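Local coordinates for protein CaaX farnesyltransferase beta subunit Ram1 (Aspergillus fumigatus, PDB 4L9P) that probably transfers a farnesyl group from farnesyl diphosphate to the cysteine of C-terminal CaaX motifs, as the peptide-binding beta subunit of a zinc-dependent heterodimer, at residues B[258-263]-B[461-465]; B[198-203]-B[227-231]; B[267-271]-B[282-286]; B[385-389]-B[449-453]; B[152-156]-B[204-209]. All coordinates share one frame; numbering follows the deposited sequence.

Contact 1 (B[258-263]-B[461-465])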
# COMPACT_ATOMS: atom_id res chain seq x y z
N MET B 258 8.37 -8.20 -8.91
CA MET B 258 9.23 -9.21 -8.28
C MET B 258 8.49 -10.45 -7.82
O MET B 258 9.07 -11.54 -7.83
CB MET B 258 10.04 -8.60 -7.16
CG MET B 258 11.09 -7.61 -7.71
SD MET B 258 12.19 -8.25 -9.09
CE MET B 258 12.83 -9.75 -8.39
N VAL B 259 7.22 -10.32 -7.46
CA VAL B 259 6.43 -11.53 -7.16
C VAL B 259 6.23 -12.33 -8.42
O VAL B 259 6.37 -13.57 -8.38
CB VAL B 259 5.07 -11.13 -6.57
CG1 VAL B 259 4.09 -12.30 -6.66
CG2 VAL B 259 5.27 -10.70 -5.11
N VAL B 260 5.88 -11.69 -9.55
CA VAL B 260 5.77 -12.46 -10.82
C VAL B 260 7.11 -13.12 -11.17
O VAL B 260 7.15 -14.31 -11.55
CB VAL B 260 5.34 -11.55 -11.94
CG1 VAL B 260 5.44 -12.22 -13.34
CG2 VAL B 260 3.87 -11.08 -11.67
N HIS B 261 8.18 -12.35 -11.01
CA HIS B 261 9.52 -12.88 -11.33
C HIS B 261 9.82 -14.11 -10.49
O HIS B 261 10.31 -15.13 -11.02
CB HIS B 261 10.51 -11.74 -11.08
CG HIS B 261 11.91 -12.03 -11.52
ND1 HIS B 261 12.73 -12.94 -10.87
CD2 HIS B 261 12.61 -11.57 -12.59
CE1 HIS B 261 13.89 -13.00 -11.52
NE2 HIS B 261 13.84 -12.18 -12.57
N ALA B 262 9.57 -14.03 -9.19
CA ALA B 262 9.88 -15.14 -8.28
C ALA B 262 8.99 -16.35 -8.55
O ALA B 262 9.49 -17.49 -8.62
CB ALA B 262 9.67 -14.72 -6.82
N LEU B 263 7.67 -16.15 -8.66
CA LEU B 263 6.82 -17.33 -8.79
C LEU B 263 7.02 -18.06 -10.14
O LEU B 263 6.75 -19.25 -10.22
CB LEU B 263 5.34 -16.96 -8.63
CG LEU B 263 5.01 -16.55 -7.21
CD1 LEU B 263 3.51 -16.05 -7.17
CD2 LEU B 263 5.16 -17.70 -6.21
N PHE B 461 15.71 -16.22 -4.01
CA PHE B 461 14.49 -16.00 -3.30
C PHE B 461 14.38 -17.12 -2.27
O PHE B 461 13.28 -17.47 -1.89
CB PHE B 461 13.32 -16.12 -4.29
CG PHE B 461 13.35 -15.10 -5.40
CD1 PHE B 461 12.96 -13.77 -5.17
CD2 PHE B 461 13.69 -15.46 -6.66
CE1 PHE B 461 12.98 -12.79 -6.21
CE2 PHE B 461 13.76 -14.48 -7.72
CZ PHE B 461 13.33 -13.16 -7.52
N SER B 462 15.50 -17.68 -1.78
CA SER B 462 15.36 -18.88 -0.95
C SER B 462 14.57 -18.63 0.33
O SER B 462 13.70 -19.44 0.70
CB SER B 462 16.75 -19.50 -0.67
OG SER B 462 16.65 -20.66 0.11
N SER B 463 14.82 -17.49 0.97
CA SER B 463 14.11 -17.20 2.20
C SER B 463 12.60 -17.06 1.95
O SER B 463 11.77 -17.50 2.74
CB SER B 463 14.70 -15.92 2.80
OG SER B 463 14.01 -15.56 3.99
N ALA B 464 12.25 -16.45 0.83
CA ALA B 464 10.82 -16.24 0.52
C ALA B 464 10.07 -17.54 0.42
O ALA B 464 8.88 -17.57 0.67
CB ALA B 464 10.64 -15.49 -0.82
N PHE B 465 10.78 -18.61 0.05
CA PHE B 465 10.16 -19.94 -0.04
C PHE B 465 10.40 -20.80 1.20
O PHE B 465 10.20 -22.04 1.15
CB PHE B 465 10.54 -20.64 -1.36
CG PHE B 465 9.96 -19.93 -2.58
CD1 PHE B 465 8.60 -20.08 -2.88
CD2 PHE B 465 10.73 -19.08 -3.37
CE1 PHE B 465 8.02 -19.38 -3.95
CE2 PHE B 465 10.12 -18.37 -4.46
CZ PHE B 465 8.79 -18.54 -4.73
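Phe-461, in the loop between strands 446-449 and 468-471, packs on Ala-262 and Met-258 in the last turns of helix 251-263 of the alpha-alpha toroid. The tight part is built round its ring. Ala-262 CB sits squarely over one face, 3.7 Å from the ring centroid and 8° off the normal, a textbook CH-pi contact. The rim is approached at the far end: Met-258 CE lies in the ring plane, 3.6 Å from Phe-461 CZ. Two bends along the methionine chain, at chi2 and chi3, curl this methyl back to the rim. His-261 comes to the same tip, and the two rings meet at their margins, neither lying over the other's face, planes at 51°. The imidazole is tethered elsewhere, through a hydrogen bond of NE2 to Pro-267 O.

The second aromatic is held more loosely. Leu-263 CD2 stands at the edge of its ring, 4.0 Å from Phe-465 CZ, while Ala-262 CB is 4.4 Å from Phe-465 CE2. Arg-509 of helix 502-513 packs on both phenylalanines and is hydrogen-bonded to Ala-262 O. Between the two aromatics the loop turns outward at the partly exposed Ser-462 and Ser-463. All the residues that touch are buried, and the nearest approach of the two segments falls at the ring tip, where His-261 ND1 stands 3.4 Å from Phe-461 CZ.

Contact 2 (B[198-203]-B[227-231])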
# COMPACT_ATOMS: atom_id res chain seq x y z
N SER B 198 0.22 -4.72 -21.34
CA SER B 198 0.54 -5.46 -20.11
C SER B 198 0.79 -4.51 -18.97
O SER B 198 1.29 -3.39 -19.13
CB SER B 198 1.78 -6.33 -20.36
OG SER B 198 1.40 -7.28 -21.34
N HIS B 199 0.39 -4.95 -17.76
CA HIS B 199 0.55 -4.11 -16.56
C HIS B 199 0.98 -5.05 -15.47
O HIS B 199 0.46 -6.20 -15.35
CB HIS B 199 -0.84 -3.48 -16.26
CG HIS B 199 -0.83 -2.42 -15.17
ND1 HIS B 199 -0.59 -2.70 -13.83
CD2 HIS B 199 -1.04 -1.07 -15.25
CE1 HIS B 199 -0.71 -1.57 -13.13
NE2 HIS B 199 -0.99 -0.57 -13.97
N VAL B 200 1.88 -4.61 -14.61
CA VAL B 200 2.36 -5.52 -13.57
C VAL B 200 1.26 -5.94 -12.57
O VAL B 200 1.35 -7.04 -12.02
CB VAL B 200 3.52 -4.93 -12.73
CG1 VAL B 200 4.64 -4.64 -13.60
CG2 VAL B 200 3.11 -3.71 -11.90
N ALA B 201 0.26 -5.08 -12.33
CA ALA B 201 -0.79 -5.47 -11.36
C ALA B 201 -1.70 -6.56 -11.92
O ALA B 201 -2.09 -7.49 -11.22
CB ALA B 201 -1.59 -4.24 -10.91
N SER B 202 -2.08 -6.42 -13.19
CA SER B 202 -2.88 -7.48 -13.79
C SER B 202 -2.06 -8.74 -13.98
O SER B 202 -2.60 -9.85 -13.92
CB SER B 202 -3.49 -7.04 -15.15
OG SER B 202 -2.63 -6.19 -15.87
N SER B 203 -0.75 -8.63 -14.22
CA SER B 203 0.08 -9.82 -14.32
C SER B 203 0.23 -10.50 -12.96
O SER B 203 0.15 -11.75 -12.90
CB SER B 203 1.45 -9.38 -14.86
OG SER B 203 1.36 -9.00 -16.24
N MET B 227 7.27 -12.82 -20.87
CA MET B 227 7.10 -12.10 -19.60
C MET B 227 8.40 -11.49 -19.08
O MET B 227 8.41 -10.34 -18.59
CB MET B 227 6.57 -13.07 -18.51
CG MET B 227 6.34 -12.42 -17.13
SD MET B 227 4.85 -11.35 -17.10
CE MET B 227 3.56 -12.57 -17.07
N TRP B 228 9.49 -12.26 -19.14
CA TRP B 228 10.80 -11.76 -18.74
C TRP B 228 11.27 -10.57 -19.60
O TRP B 228 11.76 -9.56 -19.05
CB TRP B 228 11.77 -12.93 -18.88
CG TRP B 228 13.22 -12.66 -18.59
CD1 TRP B 228 13.81 -12.38 -17.38
CD2 TRP B 228 14.27 -12.76 -19.54
NE1 TRP B 228 15.19 -12.27 -17.52
CE2 TRP B 228 15.49 -12.50 -18.85
CE3 TRP B 228 14.28 -13.02 -20.92
CZ2 TRP B 228 16.77 -12.55 -19.51
CZ3 TRP B 228 15.53 -13.06 -21.58
CH2 TRP B 228 16.77 -12.84 -20.87
N LYS B 229 11.09 -10.66 -20.92
CA LYS B 229 11.48 -9.54 -21.76
C LYS B 229 10.68 -8.27 -21.43
O LYS B 229 11.24 -7.18 -21.35
CB LYS B 229 11.32 -9.89 -23.25
CG LYS B 229 12.36 -10.93 -23.70
CD LYS B 229 12.22 -11.23 -25.17
CE LYS B 229 13.40 -11.98 -25.67
NZ LYS B 229 13.25 -11.93 -27.14
N TRP B 230 9.37 -8.43 -21.23
CA TRP B 230 8.51 -7.29 -20.97
C TRP B 230 8.85 -6.72 -19.59
O TRP B 230 9.01 -5.49 -19.45
CB TRP B 230 7.02 -7.69 -21.07
CG TRP B 230 6.14 -6.66 -20.46
CD1 TRP B 230 5.87 -5.38 -20.93
CD2 TRP B 230 5.40 -6.78 -19.22
NE1 TRP B 230 5.08 -4.72 -20.03
CE2 TRP B 230 4.74 -5.55 -19.00
CE3 TRP B 230 5.21 -7.84 -18.31
CZ2 TRP B 230 3.93 -5.32 -17.89
CZ3 TRP B 230 4.44 -7.66 -17.22
CH2 TRP B 230 3.77 -6.39 -17.03
N LEU B 231 8.95 -7.57 -18.56
CA LEU B 231 9.28 -7.01 -17.22
C LEU B 231 10.62 -6.28 -17.26
O LEU B 231 10.82 -5.29 -16.58
CB LEU B 231 9.36 -8.12 -16.17
CG LEU B 231 8.02 -8.67 -15.73
CD1 LEU B 231 8.29 -9.89 -14.83
CD2 LEU B 231 7.19 -7.61 -15.00
O HOH W 1 3.35 -2.40 -20.56
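Trp-230 and Ser-198 make the CH-pi contact between the lead-in to helix 200-213 and helix 224-234. Ser-198 CB lies over one face of the six-membered ring, 3.6 Å from its centroid and 23° off the normal. With CG anti to its own backbone N (chi1 165°), Trp-230 swings the indole away from its helix, and the benzo edge meets the first turn of helix 200-213: Val-200 N lies in the ring plane, 3.5 Å from Trp-230 CH2.

Apolar packing continues alongside. Val-200 CG1 touches Trp-230 CH2 at 3.9 Å and Leu-231 CD2 at 4.2 Å.

Polar links are indirect or local. A water accepts from Trp-230 NE1 (2.9 Å) and donates to Ser-198 O (2.7 Å). His-199 is the N-cap of helix 200-213; its ND1 accepts from Ala-201 N at 2.9 Å, and its ring meets Tyr-88 of the alpha subunit edge-to-face and packs on the bound peptide. Ser-203 OG, 3.5 Å from Trp-230 CZ3, has its polar partner in Ile-190 N, and Ser-198 OG has Gly-188 O.

The serine hydroxyls are thus served elsewhere in the toroid; the direct contacts with the indole are van der Waals ones, mostly with carbon, and its N-H is satisfied through water.

Contact 3 (B[267-271]-B[282-286])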
# COMPACT_ATOMS: atom_id res chain seq x y z
N PRO B 267 14.75 -15.65 -15.09
CA PRO B 267 16.16 -15.37 -14.84
C PRO B 267 16.38 -14.05 -14.12
O PRO B 267 15.70 -13.06 -14.40
CB PRO B 267 16.75 -15.29 -16.28
CG PRO B 267 15.83 -16.08 -17.12
CD PRO B 267 14.43 -15.80 -16.52
N LEU B 268 17.31 -14.04 -13.18
CA LEU B 268 17.70 -12.84 -12.46
C LEU B 268 18.32 -11.77 -13.36
O LEU B 268 18.09 -10.56 -13.13
CB LEU B 268 18.67 -13.26 -11.36
CG LEU B 268 19.31 -12.17 -10.56
CD1 LEU B 268 18.25 -11.40 -9.81
CD2 LEU B 268 20.33 -12.80 -9.53
N ALA B 269 19.09 -12.19 -14.37
CA ALA B 269 19.67 -11.21 -15.25
C ALA B 269 18.61 -10.47 -16.06
O ALA B 269 17.60 -11.05 -16.48
CB ALA B 269 20.58 -11.89 -16.27
N LEU B 270 18.82 -9.19 -16.28
CA LEU B 270 17.97 -8.47 -17.23
C LEU B 270 18.14 -9.03 -18.63
O LEU B 270 19.23 -9.49 -19.01
CB LEU B 270 18.34 -6.99 -17.24
CG LEU B 270 18.02 -6.21 -15.94
CD1 LEU B 270 18.74 -4.82 -15.95
CD2 LEU B 270 16.51 -6.07 -15.72
N PRO B 271 17.09 -8.96 -19.44
CA PRO B 271 17.26 -9.32 -20.87
C PRO B 271 18.44 -8.54 -21.45
O PRO B 271 18.72 -7.37 -21.06
CB PRO B 271 15.95 -8.85 -21.51
CG PRO B 271 14.96 -8.92 -20.36
CD PRO B 271 15.70 -8.55 -19.12
N GLU B 282 22.45 -4.73 -14.10
CA GLU B 282 22.60 -6.04 -14.77
C GLU B 282 21.48 -7.00 -14.45
O GLU B 282 21.21 -7.87 -15.28
CB GLU B 282 23.93 -6.70 -14.33
CG GLU B 282 25.17 -5.99 -14.81
CD GLU B 282 26.41 -6.69 -14.32
OE1 GLU B 282 26.78 -6.44 -13.15
OE2 GLU B 282 26.97 -7.54 -15.07
N THR B 283 20.82 -6.86 -13.28
CA THR B 283 19.81 -7.83 -12.89
C THR B 283 18.57 -7.09 -12.43
O THR B 283 18.58 -5.86 -12.22
CB THR B 283 20.28 -8.67 -11.69
OG1 THR B 283 20.32 -7.84 -10.53
CG2 THR B 283 21.70 -9.34 -11.92
N PHE B 284 17.52 -7.88 -12.29
CA PHE B 284 16.23 -7.28 -11.85
C PHE B 284 16.32 -6.66 -10.47
O PHE B 284 15.53 -5.74 -10.16
CB PHE B 284 15.14 -8.35 -11.87
CG PHE B 284 14.55 -8.56 -13.24
CD1 PHE B 284 15.15 -9.43 -14.17
CD2 PHE B 284 13.44 -7.84 -13.66
CE1 PHE B 284 14.60 -9.60 -15.46
CE2 PHE B 284 12.90 -8.03 -14.92
CZ PHE B 284 13.48 -8.89 -15.83
N THR B 285 17.25 -7.14 -9.64
CA THR B 285 17.31 -6.67 -8.24
C THR B 285 18.38 -5.59 -8.04
O THR B 285 18.47 -5.00 -6.97
CB THR B 285 17.52 -7.85 -7.28
OG1 THR B 285 18.77 -8.50 -7.63
CG2 THR B 285 16.34 -8.84 -7.34
N ASP B 286 19.18 -5.31 -9.06
CA ASP B 286 20.23 -4.28 -8.94
C ASP B 286 19.61 -2.93 -8.67
O ASP B 286 18.73 -2.49 -9.41
CB ASP B 286 21.01 -4.23 -10.24
CG ASP B 286 22.18 -5.17 -10.27
OD1 ASP B 286 22.56 -5.70 -9.22
OD2 ASP B 286 22.73 -5.34 -11.39
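Leu-270 and Phe-284 both swing CG opposite their carbonyl carbons (chi1 -67° and -82°), and these turns lay Leu-270 CD2 over the centre of the phenyl face, 3.8 Å from the centroid and nearly on the normal. From segment 267-271, backbone oxygens also approach the ring: Leu-268 O lies in its plane, and Ala-269 O stands 3.5 Å from Phe-284 CE1. Pro-271 CD is 4.0 Å from the same carbon. Elsewhere, Leu-268 CG rests 3.8 Å from Thr-283 CB.

Two main-chain bonds join the segments. Phe-284 N gives to Leu-268 O at 2.9 Å, approaching almost along the C=O axis (173°). Leu-270 N gives to Glu-282 O, also at 2.9 Å. One oxygen organises the 282-286 side: Asp-286 OD2 accepts from Glu-282 N through its anti lone pair, and from Thr-283 N above the carboxylate plane. The phenyl ring also meets Trp-228 and His-261, which anchors the loop to helices 224-234 and 251-263.

Together the bonds make Ala-269 and Thr-283 a single antiparallel bridge of the non-hydrogen-bonded kind. It closes a loop between helices 251-263 and 288-293 and runs into a type I beta turn, Thr-283 to Asp-286, where Thr-283 OG1 accepts from Thr-285 N in an ST turn.

Contact 4 (B[385-389]-B[449-453])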
# COMPACT_ATOMS: atom_id res chain seq x y z
N GLY B 385 14.60 -13.21 13.47
CA GLY B 385 15.48 -14.03 12.66
C GLY B 385 14.86 -15.34 12.23
O GLY B 385 13.75 -15.73 12.67
N THR B 386 15.61 -16.05 11.40
CA THR B 386 15.16 -17.26 10.79
C THR B 386 15.10 -18.37 11.85
O THR B 386 16.00 -18.51 12.68
CB THR B 386 16.14 -17.59 9.62
OG1 THR B 386 15.88 -16.64 8.56
CG2 THR B 386 15.90 -18.94 9.08
N GLN B 387 14.00 -19.13 11.84
CA GLN B 387 13.82 -20.23 12.80
C GLN B 387 14.41 -21.50 12.26
O GLN B 387 14.08 -21.94 11.18
CB GLN B 387 12.33 -20.40 13.15
CG GLN B 387 11.66 -19.05 13.50
CD GLN B 387 12.09 -18.51 14.85
OE1 GLN B 387 11.83 -19.16 15.87
NE2 GLN B 387 12.74 -17.30 14.88
N PRO B 388 15.33 -22.11 13.00
CA PRO B 388 15.90 -23.34 12.42
C PRO B 388 14.92 -24.53 12.60
O PRO B 388 14.31 -24.65 13.67
CB PRO B 388 17.17 -23.55 13.24
CG PRO B 388 16.82 -22.94 14.60
CD PRO B 388 15.98 -21.71 14.26
N LEU B 389 14.75 -25.36 11.58
CA LEU B 389 13.93 -26.55 11.81
C LEU B 389 14.57 -27.49 12.84
O LEU B 389 13.86 -28.07 13.66
CB LEU B 389 13.61 -27.29 10.50
CG LEU B 389 12.62 -26.60 9.56
CD1 LEU B 389 11.97 -27.68 8.66
CD2 LEU B 389 11.57 -25.81 10.31
N TYR B 449 6.36 -17.49 10.09
CA TYR B 449 7.79 -17.24 10.36
C TYR B 449 8.64 -17.84 9.26
O TYR B 449 8.14 -18.69 8.49
CB TYR B 449 8.18 -17.88 11.72
CG TYR B 449 7.78 -19.32 11.83
CD1 TYR B 449 6.53 -19.69 12.33
CD2 TYR B 449 8.66 -20.33 11.46
CE1 TYR B 449 6.16 -21.04 12.40
CE2 TYR B 449 8.29 -21.68 11.56
CZ TYR B 449 7.05 -22.01 12.01
OH TYR B 449 6.74 -23.35 12.10
N CYS B 450 9.88 -17.37 9.10
CA CYS B 450 10.74 -17.90 8.04
C CYS B 450 11.74 -18.88 8.68
O CYS B 450 12.03 -18.82 9.88
CB CYS B 450 11.39 -16.75 7.21
SG CYS B 450 12.47 -15.71 8.20
N THR B 451 12.23 -19.82 7.90
CA THR B 451 13.01 -20.94 8.40
C THR B 451 14.26 -21.14 7.54
O THR B 451 14.46 -20.42 6.56
CB THR B 451 12.18 -22.25 8.38
OG1 THR B 451 12.03 -22.68 7.01
CG2 THR B 451 10.82 -22.08 9.07
N ASP B 452 15.09 -22.10 7.93
CA ASP B 452 16.27 -22.46 7.16
C ASP B 452 15.97 -23.59 6.17
O ASP B 452 16.91 -24.21 5.63
CB ASP B 452 17.43 -22.86 8.10
CG ASP B 452 17.09 -24.07 9.02
OD1 ASP B 452 15.95 -24.55 8.98
OD2 ASP B 452 17.97 -24.52 9.81
N SER B 453 14.68 -23.86 5.96
CA SER B 453 14.25 -24.91 5.05
C SER B 453 13.39 -24.38 3.93
O SER B 453 12.26 -23.98 4.15
CB SER B 453 13.46 -25.96 5.85
OG SER B 453 13.19 -27.07 5.01
O HOH W 2 10.99 -15.86 11.44
O HOH W 3 14.71 -17.44 5.94
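Gln-387 N donates to Cys-450 O at 2.8 Å, nearly straight at 173°, the shortest of the hydrogen bonds between the two segments. Close by, Gly-385 O is gripped twice. Gln-387 NE2 reaches it at 2.9 Å from above the carbonyl plane, and a water donates to it while accepting from Cys-450 N at 3.0 Å. The bend of the glutamine chain at chi2 (-73°) folds the amide back to that carbonyl. Its CG, placed by chi1 (-48°), lies 3.8 Å from Tyr-449 CD2.

A weak bond from Asp-452 N to Gln-387 O completes a single bridge of Gln-387 with Thr-451, in the pattern of a parallel ladder. The bridge joins two irregular connections of the alpha-alpha toroid: the turn leaving helix 375-384, where Gly-385 has positive phi, and the run out of strand 446-449. An ST turn shapes the latter, with Thr-451 OG1 accepting from Ser-453 N and also bonded to Ser-466 O. A second water donates to both Thr-386 OG1, which has Glu-329 as another partner, and Thr-451 O.

Toward the exposed end the contact changes character. Asp-452 OD1 receives Leu-389 N at 3.0 Å, on the syn side but well out of the carboxylate plane, and Leu-389 CD1 rests 3.6 Å from Ser-453 CB.

Contact 5 (B[152-156]-B[204-209])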
# COMPACT_ATOMS: atom_id res chain seq x y z
N PRO B 152 -8.60 -8.82 -14.09
CA PRO B 152 -7.78 -9.87 -13.43
C PRO B 152 -7.79 -9.77 -11.93
O PRO B 152 -7.79 -10.83 -11.26
CB PRO B 152 -6.38 -9.65 -14.02
CG PRO B 152 -6.70 -9.05 -15.42
CD PRO B 152 -7.87 -8.09 -15.16
N TRP B 153 -7.79 -8.53 -11.41
CA TRP B 153 -7.96 -8.37 -9.97
C TRP B 153 -9.24 -9.00 -9.45
O TRP B 153 -9.26 -9.62 -8.38
CB TRP B 153 -7.96 -6.92 -9.54
CG TRP B 153 -6.64 -6.27 -9.43
CD1 TRP B 153 -6.25 -5.11 -10.05
CD2 TRP B 153 -5.58 -6.61 -8.53
NE1 TRP B 153 -5.00 -4.75 -9.62
CE2 TRP B 153 -4.55 -5.66 -8.70
CE3 TRP B 153 -5.40 -7.62 -7.58
CZ2 TRP B 153 -3.37 -5.67 -7.96
CZ3 TRP B 153 -4.19 -7.65 -6.85
CH2 TRP B 153 -3.22 -6.67 -7.05
N MET B 154 -10.36 -8.82 -10.16
CA MET B 154 -11.65 -9.37 -9.66
C MET B 154 -11.60 -10.90 -9.60
O MET B 154 -12.23 -11.52 -8.72
CB MET B 154 -12.83 -8.89 -10.53
CG MET B 154 -12.83 -7.36 -10.61
SD MET B 154 -13.84 -6.70 -11.91
CE MET B 154 -15.24 -7.32 -11.16
N VAL B 155 -10.85 -11.50 -10.53
CA VAL B 155 -10.65 -12.97 -10.46
C VAL B 155 -9.81 -13.33 -9.24
O VAL B 155 -10.20 -14.19 -8.44
CB VAL B 155 -9.97 -13.50 -11.75
CG1 VAL B 155 -9.68 -15.00 -11.57
CG2 VAL B 155 -10.90 -13.26 -12.96
N TYR B 156 -8.70 -12.64 -9.04
CA TYR B 156 -7.83 -12.90 -7.91
C TYR B 156 -8.56 -12.70 -6.58
O TYR B 156 -8.44 -13.56 -5.70
CB TYR B 156 -6.58 -12.02 -7.98
CG TYR B 156 -5.83 -12.04 -6.67
CD1 TYR B 156 -5.08 -13.19 -6.22
CD2 TYR B 156 -5.91 -10.93 -5.82
CE1 TYR B 156 -4.47 -13.18 -4.93
CE2 TYR B 156 -5.30 -10.93 -4.54
CZ TYR B 156 -4.57 -12.05 -4.13
OH TYR B 156 -3.97 -12.04 -2.90
N TYR B 204 0.39 -9.72 -11.90
CA TYR B 204 0.43 -10.28 -10.55
C TYR B 204 -0.89 -10.99 -10.23
O TYR B 204 -0.92 -12.14 -9.77
CB TYR B 204 0.69 -9.09 -9.63
CG TYR B 204 0.49 -9.33 -8.14
CD1 TYR B 204 1.54 -9.69 -7.31
CD2 TYR B 204 -0.75 -9.10 -7.53
CE1 TYR B 204 1.39 -9.82 -5.93
CE2 TYR B 204 -0.92 -9.18 -6.17
CZ TYR B 204 0.16 -9.55 -5.37
OH TYR B 204 -0.06 -9.63 -4.01
N ALA B 205 -2.01 -10.33 -10.47
CA ALA B 205 -3.31 -10.95 -10.19
C ALA B 205 -3.51 -12.23 -10.98
O ALA B 205 -4.02 -13.23 -10.45
CB ALA B 205 -4.45 -9.97 -10.53
N ALA B 206 -3.11 -12.21 -12.25
CA ALA B 206 -3.26 -13.40 -13.03
C ALA B 206 -2.36 -14.54 -12.56
O ALA B 206 -2.80 -15.70 -12.51
CB ALA B 206 -3.00 -13.08 -14.53
N VAL B 207 -1.09 -14.25 -12.29
CA VAL B 207 -0.20 -15.30 -11.80
C VAL B 207 -0.66 -15.89 -10.49
O VAL B 207 -0.59 -17.11 -10.30
CB VAL B 207 1.26 -14.76 -11.70
CG1 VAL B 207 2.20 -15.76 -10.97
CG2 VAL B 207 1.80 -14.50 -13.10
N LEU B 208 -1.13 -15.06 -9.57
CA LEU B 208 -1.61 -15.58 -8.29
C LEU B 208 -2.88 -16.40 -8.50
O LEU B 208 -3.08 -17.44 -7.82
CB LEU B 208 -1.92 -14.40 -7.34
CG LEU B 208 -0.68 -13.69 -6.79
CD1 LEU B 208 -1.07 -12.72 -5.69
CD2 LEU B 208 0.46 -14.58 -6.34
N SER B 209 -3.73 -15.97 -9.44
CA SER B 209 -4.93 -16.78 -9.75
C SER B 209 -4.56 -18.14 -10.30
O SER B 209 -5.16 -19.17 -9.96
CB SER B 209 -5.83 -16.04 -10.75
OG SER B 209 -6.35 -14.81 -10.20
O HOH W 4 -2.68 -9.47 -2.84
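Trp-153 and Tyr-204 turn their rings obliquely, planes 58° apart and centroids separated by 5.6 Å, with the benzo corner Trp-153 CH2 touching Tyr-204 CD2 at 3.5 Å. One turn further along both helices a tyrosine meets a leucine: Tyr-156 CE1 is 3.5 Å from Leu-208 CD1. With chi1 at 167°, the phenol of Tyr-156 extends opposite its main-chain nitrogen and leans toward Leu-208, and its hydroxyl approaches that of Tyr-204. One water spans the gap, 2.9 Å from each OH; Tyr-156 OH also bonds Val-499 O, and Tyr-204 OH bonds Tyr-255 OH.

Between the aromatics the backbones come close. The segments 152-156 and 204-209 of helices 151-164 and 200-213 run the same way, their axes 8.1 Å apart at closest and crossing at 33°, as neighbouring helices of one layer do in an alpha-alpha toroid. The small Ala-205 lies at the close approach, its CB among Pro-152, Trp-153 and Tyr-156. Trp-153 belongs to the isoprenoid-analogue pocket; its side chain touches the bound analogue and also packs on the bound peptide.

At the other end Ser-209 OG rests against Tyr-156 CA at 3.3 Å. It donates back to Ala-205 O at 2.8 Å, while Ser-209 N reaches that oxygen from the opposite face of the carbonyl plane.

How the contacts relate
From the N terminus, helix 151-164 opens contact 5, and helix 200-213 both opens contact 2 and closes contact 5, so the two loops cross on that shared helix. Contact 2 closes at helix 224-234. Contact 1 then starts on helix 251-263 and is closed only by the loop at 461-465, almost two hundred residues on. Nested inside that long loop are contact 3, a short closure leading to helix 288-293, and contact 4, which ties two distant connections together. Helix 251-263 is the common neighbour, touching contacts 2, 3 and 5 directly, whereas contact 4 touches none of the others; its nearest neighbour is contact 1, with about 4 Å between nearest atoms.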